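Local coordinates for protein alpha-1,2-mannosyltransferase (Ktr4), putative (Neosartorya fumigata, PDB 7BOP) that is a putative fungal mannosyltransferase, a glycosyltransferase of the GT-A fold that holds guanosine-5'-diphosphate and a manganese ion, at residues L224-D227 and P228-P232; E269-G273 and Y274-H278; H320-G323 and L324-A328. All coordinates share one frame; numbering follows the deposited sequence.

Contact 1 (L224-D227 and P228-P232)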
loop_
_atom_site.group_PDB
_atom_site.type_symbol
_atom_site.label_atom_id
_atom_site.label_comp_id
_atom_site.label_asym_id
_atom_site.label_seq_id
_atom_site.Cartn_x
_atom_site.Cartn_y
_atom_site.Cartn_z
ATOM N N LEU A 224 6.237 -7.529 3.143
ATOM C CA LEU A 224 6.549 -7.880 4.532
ATOM C C LEU A 224 5.667 -8.984 5.080
ATOM O O LEU A 224 4.540 -9.175 4.634
ATOM C CB LEU A 224 6.312 -6.672 5.449
ATOM C CG LEU A 224 7.036 -5.350 5.214
ATOM C CD1 LEU A 224 6.637 -4.365 6.295
ATOM C CD2 LEU A 224 8.536 -5.533 5.242
ATOM N N PHE A 225 6.173 -9.661 6.112
ATOM C CA PHE A 225 5.336 -10.445 7.019
ATOM C C PHE A 225 4.519 -9.506 7.923
ATOM O O PHE A 225 4.926 -8.368 8.196
ATOM C CB PHE A 225 6.205 -11.390 7.873
ATOM C CG PHE A 225 6.798 -12.517 7.088
ATOM C CD1 PHE A 225 6.099 -13.702 6.925
ATOM C CD2 PHE A 225 8.034 -12.390 6.479
ATOM C CE1 PHE A 225 6.630 -14.752 6.184
ATOM C CE2 PHE A 225 8.572 -13.429 5.729
ATOM C CZ PHE A 225 7.871 -14.612 5.582
ATOM N N ASP A 226 3.359 -9.973 8.357
ATOM C CA ASP A 226 2.535 -9.252 9.325
ATOM C C ASP A 226 2.558 -9.972 10.666
ATOM O O ASP A 226 3.087 -11.082 10.789
ATOM C CB ASP A 226 1.090 -9.116 8.835
ATOM C CG ASP A 226 0.437 -7.793 9.253
ATOM O OD1 ASP A 226 0.876 -7.178 10.251
ATOM O OD2 ASP A 226 -0.521 -7.375 8.577
ATOM N N ASP A 227 1.978 -9.323 11.658
ATOM C CA ASP A 227 1.721 -9.931 12.955
ATOM C C ASP A 227 0.477 -10.836 12.860
ATOM O O ASP A 227 -0.631 -10.327 12.689
ATOM C CB ASP A 227 1.502 -8.819 13.982
ATOM C CG ASP A 227 1.245 -9.345 15.385
ATOM O OD1 ASP A 227 1.251 -10.572 15.607
ATOM O OD2 ASP A 227 1.011 -8.508 16.274
ATOM N N PRO A 228 0.647 -12.170 12.991
ATOM C CA PRO A 228 -0.515 -13.083 12.929
ATOM C C PRO A 228 -1.638 -12.766 13.914
ATOM O O PRO A 228 -2.800 -13.051 13.617
ATOM C CB PRO A 228 0.074 -14.465 13.269
ATOM C CG PRO A 228 1.548 -14.328 13.139
ATOM C CD PRO A 228 1.893 -12.885 13.329
ATOM N N LYS A 229 -1.304 -12.182 15.071
ATOM C CA LYS A 229 -2.314 -11.812 16.077
ATOM C C LYS A 229 -3.317 -10.764 15.593
ATOM O O LYS A 229 -4.394 -10.655 16.168
ATOM C CB LYS A 229 -1.653 -11.270 17.345
ATOM C CG LYS A 229 -0.826 -12.315 18.087
ATOM C CD LYS A 229 -0.296 -11.790 19.419
ATOM C CE LYS A 229 0.571 -10.552 19.276
ATOM N NZ LYS A 229 1.725 -10.720 18.352
ATOM N N THR A 230 -2.958 -9.978 14.576
ATOM C CA THR A 230 -3.885 -8.982 14.012
ATOM C C THR A 230 -4.879 -9.575 13.017
ATOM O O THR A 230 -5.866 -8.906 12.694
ATOM C CB THR A 230 -3.142 -7.816 13.327
ATOM O OG1 THR A 230 -2.404 -8.295 12.198
ATOM C CG2 THR A 230 -2.172 -7.146 14.306
ATOM N N VAL A 231 -4.625 -10.801 12.532
ATOM C CA VAL A 231 -5.393 -11.395 11.423
ATOM C C VAL A 231 -5.793 -12.879 11.593
ATOM O O VAL A 231 -5.918 -13.579 10.599
ATOM C CB VAL A 231 -4.636 -11.223 10.073
ATOM C CG1 VAL A 231 -4.551 -9.753 9.678
ATOM C CG2 VAL A 231 -3.237 -11.835 10.126
ATOM N N PRO A 232 -6.039 -13.359 12.836
ATOM C CA PRO A 232 -6.211 -14.814 12.948
ATOM C C PRO A 232 -7.367 -15.451 12.148
ATOM O O PRO A 232 -7.189 -16.552 11.654
ATOM C CB PRO A 232 -6.367 -15.041 14.461
ATOM C CG PRO A 232 -6.822 -13.740 14.994
ATOM C CD PRO A 232 -6.112 -12.716 14.157
HETATM O O HOH W 1 -2.919 -6.649 9.864
#
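D227 and T230 close a 3-10 turn, T230 N donating to D227 O over 3.0 Å, and V231 N reaches P228 O in the same way one residue on. The side chain of T230 doubles the first of these bonds. With OG1 set between its own backbone N and carbonyl carbon (chi1 64°), the hydroxyl turns back and donates to D227 O at 2.7 Å, in the carbonyl plane, whereas T230 N comes from above that plane; one carbonyl thus has two donors. D227 OD1 likewise accepts from two. K229 N meets D227 OD1 from above the carboxylate plane at 3.1 Å, and the lysine, bent at its last two torsions, curls round to place NZ 2.8 Å from the same OD1 on its syn side. D227 OD2 has a second cation in K158, which also belongs to a sodium site. P228 suits the second place of the turn, at the head of the 3-10 segment, since its ring restricts phi to a helical value (-55°) and its nitrogen needs no acceptor. Just before the turn, D226 OD1 takes D227 N at 2.8 Å, while a water donates to both D226 OD2 and T230 OG1. The bond from K229 N to D227 OD1 makes an Asx turn, here leading into a short 3-10 segment in the loop joining strand 218-224 to helix 234-244 of the GT-A fold.

Contact 2 (E269-G273 and Y274-H278)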
loop_
_atom_site.group_PDB
_atom_site.type_symbol
_atom_site.label_atom_id
_atom_site.label_comp_id
_atom_site.label_asym_id
_atom_site.label_seq_id
_atom_site.Cartn_x
_atom_site.Cartn_y
_atom_site.Cartn_z
ATOM N N GLU A 269 0.919 -20.923 10.441
ATOM C CA GLU A 269 0.088 -21.639 11.403
ATOM C C GLU A 269 -0.698 -20.678 12.280
ATOM O O GLU A 269 -1.901 -20.867 12.468
ATOM C CB GLU A 269 0.921 -22.590 12.272
ATOM C CG GLU A 269 0.091 -23.254 13.376
ATOM C CD GLU A 269 0.496 -24.691 13.662
ATOM O OE1 GLU A 269 0.336 -25.546 12.758
ATOM O OE2 GLU A 269 0.948 -24.967 14.798
ATOM N N ALA A 270 -0.050 -19.639 12.799
ATOM C CA ALA A 270 -0.721 -18.697 13.703
ATOM C C ALA A 270 -1.829 -17.889 12.996
ATOM O O ALA A 270 -2.806 -17.483 13.624
ATOM C CB ALA A 270 0.301 -17.752 14.349
ATOM N N ALA A 271 -1.675 -17.677 11.693
ATOM C CA ALA A 271 -2.681 -16.970 10.895
ATOM C C ALA A 271 -3.586 -17.944 10.136
ATOM O O ALA A 271 -4.281 -17.554 9.200
ATOM C CB ALA A 271 -1.984 -15.990 9.949
ATOM N N ASN A 272 -3.557 -19.223 10.534
ATOM C CA ASN A 272 -4.502 -20.244 10.076
ATOM C C ASN A 272 -4.541 -20.429 8.561
ATOM O O ASN A 272 -5.617 -20.450 7.950
ATOM C CB ASN A 272 -5.891 -19.944 10.647
ATOM C CG ASN A 272 -5.891 -19.964 12.157
ATOM O OD1 ASN A 272 -5.557 -20.978 12.750
ATOM N ND2 ASN A 272 -6.203 -18.839 12.783
ATOM N N GLY A 273 -3.353 -20.552 7.972
ATOM C CA GLY A 273 -3.199 -20.852 6.552
ATOM C C GLY A 273 -2.690 -19.722 5.666
ATOM O O GLY A 273 -2.291 -19.977 4.543
ATOM N N TYR A 274 -2.725 -18.486 6.154
ATOM C CA TYR A 274 -2.200 -17.314 5.429
ATOM C C TYR A 274 -0.765 -17.018 5.891
ATOM O O TYR A 274 -0.492 -16.996 7.081
ATOM C CB TYR A 274 -3.147 -16.131 5.646
ATOM C CG TYR A 274 -2.686 -14.762 5.220
ATOM C CD1 TYR A 274 -2.112 -14.552 3.965
ATOM C CD2 TYR A 274 -2.891 -13.644 6.046
ATOM C CE1 TYR A 274 -1.716 -13.287 3.562
ATOM C CE2 TYR A 274 -2.510 -12.369 5.638
ATOM C CZ TYR A 274 -1.912 -12.197 4.402
ATOM O OH TYR A 274 -1.492 -10.955 3.978
ATOM N N SER A 275 0.143 -16.815 4.937
ATOM C CA SER A 275 1.558 -16.533 5.231
ATOM C C SER A 275 1.759 -15.251 6.045
ATOM O O SER A 275 2.794 -15.083 6.686
ATOM C CB SER A 275 2.347 -16.398 3.930
ATOM O OG SER A 275 1.949 -15.223 3.226
ATOM N N THR A 276 0.762 -14.358 5.966
ATOM C CA THR A 276 0.753 -12.993 6.524
ATOM C C THR A 276 1.495 -11.991 5.643
ATOM O O THR A 276 1.507 -10.797 5.951
ATOM C CB THR A 276 1.283 -12.873 7.976
ATOM O OG1 THR A 276 2.718 -12.909 7.981
ATOM C CG2 THR A 276 0.679 -13.945 8.885
ATOM N N CYS A 277 2.077 -12.453 4.539
ATOM C CA CYS A 277 2.831 -11.578 3.663
ATOM C C CYS A 277 1.898 -10.629 2.919
ATOM O O CYS A 277 0.780 -10.991 2.531
ATOM C CB CYS A 277 3.682 -12.367 2.679
ATOM S SG CYS A 277 4.984 -13.275 3.531
ATOM N N HIS A 278 2.368 -9.402 2.754
ATOM C CA HIS A 278 1.553 -8.363 2.187
ATOM C C HIS A 278 2.426 -7.313 1.553
ATOM O O HIS A 278 3.578 -7.096 1.956
ATOM C CB HIS A 278 0.665 -7.741 3.275
ATOM C CG HIS A 278 1.424 -7.149 4.426
ATOM N ND1 HIS A 278 1.820 -7.894 5.518
ATOM C CD2 HIS A 278 1.842 -5.883 4.665
ATOM C CE1 HIS A 278 2.451 -7.111 6.374
ATOM N NE2 HIS A 278 2.473 -5.887 5.883
#
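A271 and Y274 are joined by a type I' beta turn, whose two middle residues, N272 and G273, both have positive phi. N272, the C-prime residue of the Schellman motif that ends the helix, sends its N to E269 O at 3.0 Å; asparagine tolerates this left-handed conformation well. At G273 phi reaches 109°, where a CB would crowd the carbonyl oxygen of N272, so glycine fits. The turn brings the small methyl of A271 back over the outgoing chain: CB lies 3.4 Å from Y274 O and 3.5 Å from T276 CG2, a single methyl filling the narrow gap between the two. Y274 runs the other way, its CG anti to the backbone N (chi1 169°), which places the ring so that T276 N lies over the centre of one face, 3.4 Å above the plane. The phenol OH donates to C277 O at 2.7 Å from above the carbonyl plane. S275 OG accepts C277 N at 3.1 Å, an ST turn, and H278 ND1 meets T276 O in the ring plane along a nearly straight bond of 3.0 Å. C277 is fastened to C375 by a disulfide. The loop thus carries the chain from helix 265-270 to strand 278-279, with Y274 packed on P318 and I322 of helix 316-327 and on W235 of helix 234-244.

Contact 3 (H320-G323 and L324-A328)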
loop_
_atom_site.group_PDB
_atom_site.type_symbol
_atom_site.label_atom_id
_atom_site.label_comp_id
_atom_site.label_asym_id
_atom_site.label_seq_id
_atom_site.Cartn_x
_atom_site.Cartn_y
_atom_site.Cartn_z
ATOM N N HIS A 320 -5.845 -5.847 1.017
ATOM C CA HIS A 320 -5.466 -5.560 -0.383
ATOM C C HIS A 320 -4.679 -6.693 -1.019
ATOM O O HIS A 320 -4.963 -7.096 -2.157
ATOM C CB HIS A 320 -4.645 -4.271 -0.469
ATOM C CG HIS A 320 -5.458 -3.032 -0.273
ATOM N ND1 HIS A 320 -4.929 -1.770 -0.416
ATOM C CD2 HIS A 320 -6.765 -2.859 0.037
ATOM C CE1 HIS A 320 -5.867 -0.871 -0.184
ATOM N NE2 HIS A 320 -6.992 -1.505 0.097
ATOM N N SER A 321 -3.686 -7.201 -0.283
ATOM C CA SER A 321 -2.796 -8.231 -0.806
ATOM C C SER A 321 -3.525 -9.521 -1.123
ATOM O O SER A 321 -3.286 -10.130 -2.172
ATOM C CB SER A 321 -1.658 -8.505 0.179
ATOM O OG SER A 321 -0.932 -7.315 0.439
ATOM N N ILE A 322 -4.410 -9.939 -0.220
ATOM C CA ILE A 322 -5.229 -11.130 -0.458
ATOM C C ILE A 322 -6.187 -10.884 -1.638
ATOM O O ILE A 322 -6.327 -11.736 -2.515
ATOM C CB ILE A 322 -6.002 -11.548 0.806
ATOM C CG1 ILE A 322 -5.035 -12.127 1.854
ATOM C CG2 ILE A 322 -7.062 -12.578 0.476
ATOM C CD1 ILE A 322 -5.601 -12.176 3.252
ATOM N N GLY A 323 -6.840 -9.727 -1.652
ATOM C CA GLY A 323 -7.744 -9.386 -2.752
ATOM C C GLY A 323 -7.070 -9.417 -4.112
ATOM O O GLY A 323 -7.606 -9.994 -5.065
ATOM N N LEU A 324 -5.889 -8.800 -4.198
ATOM C CA LEU A 324 -5.066 -8.841 -5.411
ATOM C C LEU A 324 -4.658 -10.262 -5.758
ATOM O O LEU A 324 -4.766 -10.683 -6.918
ATOM C CB LEU A 324 -3.803 -7.977 -5.261
ATOM C CG LEU A 324 -4.045 -6.461 -5.188
ATOM C CD1 LEU A 324 -2.857 -5.750 -4.554
ATOM C CD2 LEU A 324 -4.335 -5.901 -6.577
ATOM N N GLY A 325 -4.185 -10.995 -4.753
ATOM C CA GLY A 325 -3.705 -12.357 -4.949
ATOM C C GLY A 325 -4.754 -13.367 -5.368
ATOM O O GLY A 325 -4.409 -14.388 -5.942
ATOM N N LEU A 326 -6.022 -13.102 -5.066
ATOM C CA LEU A 326 -7.126 -13.990 -5.458
ATOM C C LEU A 326 -7.896 -13.529 -6.697
ATOM O O LEU A 326 -8.370 -14.367 -7.461
ATOM C CB LEU A 326 -8.111 -14.139 -4.300
ATOM C CG LEU A 326 -7.543 -14.769 -3.030
ATOM C CD1 LEU A 326 -8.578 -14.678 -1.934
ATOM C CD2 LEU A 326 -7.123 -16.204 -3.283
ATOM N N PHE A 327 -8.022 -12.215 -6.885
ATOM C CA PHE A 327 -8.933 -11.648 -7.889
ATOM C C PHE A 327 -8.261 -10.871 -9.026
ATOM O O PHE A 327 -8.891 -10.661 -10.061
ATOM C CB PHE A 327 -9.994 -10.786 -7.187
ATOM C CG PHE A 327 -10.612 -11.462 -5.985
ATOM C CD1 PHE A 327 -11.152 -12.748 -6.095
ATOM C CD2 PHE A 327 -10.622 -10.839 -4.735
ATOM C CE1 PHE A 327 -11.690 -13.388 -4.990
ATOM C CE2 PHE A 327 -11.163 -11.478 -3.626
ATOM C CZ PHE A 327 -11.703 -12.748 -3.756
ATOM N N ALA A 328 -6.998 -10.469 -8.860
ATOM C CA ALA A 328 -6.270 -9.797 -9.925
ATOM C C ALA A 328 -5.473 -10.790 -10.756
ATOM O O ALA A 328 -5.323 -11.958 -10.392
ATOM C CB ALA A 328 -5.354 -8.722 -9.351
#
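I322 and L326 stand side by side one helical turn apart, pointing the same way, and their branches meet where CG2 of the isoleucine comes within 3.5 Å of CD1 of the leucine. The leucine CG, anti to its own carbonyl carbon, leans back along the helix and lies 3.3 Å from I322 O. L324 makes the same lean two residues earlier, with CG 3.2 Å from H320 O, so that apolar branches cover the carbonyls that already accept L324 N and L326 N. F327 has its first torsion in the same class but presents a ring to G323. The ring slants against the backbone there, CD2 lying 3.1 Å from G323 O; with no side chain on G323, CD2 also lies 3.8 Å from G323 CA. One face of the ring is covered by L326 CB, 3.6 Å above the plane and over its centre. All this is built on the last turns of helix 316-327, an alpha helix of the GT-A domain, in which L324 N, G325 N, L326 N and F327 N each bond to the carbonyl four residues back. The bond from L324 N to H320 O is nearly straight (170°) and that from F327 N to G323 O more bent (143°); L326 N adds a weak bond to G323 O near the helix end. H320 and S321 have their polar ends paired elsewhere: H320 ND1 is hydrogen-bonded to E284 OE1 and NE2 to N174 O, and S321 OG is hydrogen-bonded to A317 O and F279 N. The branched apolar side chains of I322 and L326 suit their packing on T238 of helix 234-244 and L258 of helix 255-258, while F327 rests on L242 and Y248.

Contacts 1 and 2 lie together, their centres 7 Å apart: P232 O receives N272 ND2 at 2.7 Å, and L224 O takes H278 N at 2.9 Å where strands 218-224 and 278-279 pair antiparallel. T276 OG1 also bonds to D226 N. Contact 3 is centred 14 Å from contact 2 and touches it through S321 OG, 3.2 Å from H278 CA, and through Y274 CZ, 3.9 Å from I322 CD1; it does not touch contact 1 (centres about 16 Å, nearest atoms about 7 Å apart). The H320 side chain is about 11 Å from guanosine-5'-diphosphate and about 14 Å from the manganese ion, while that of K229 is about 8 Å from a sodium ion.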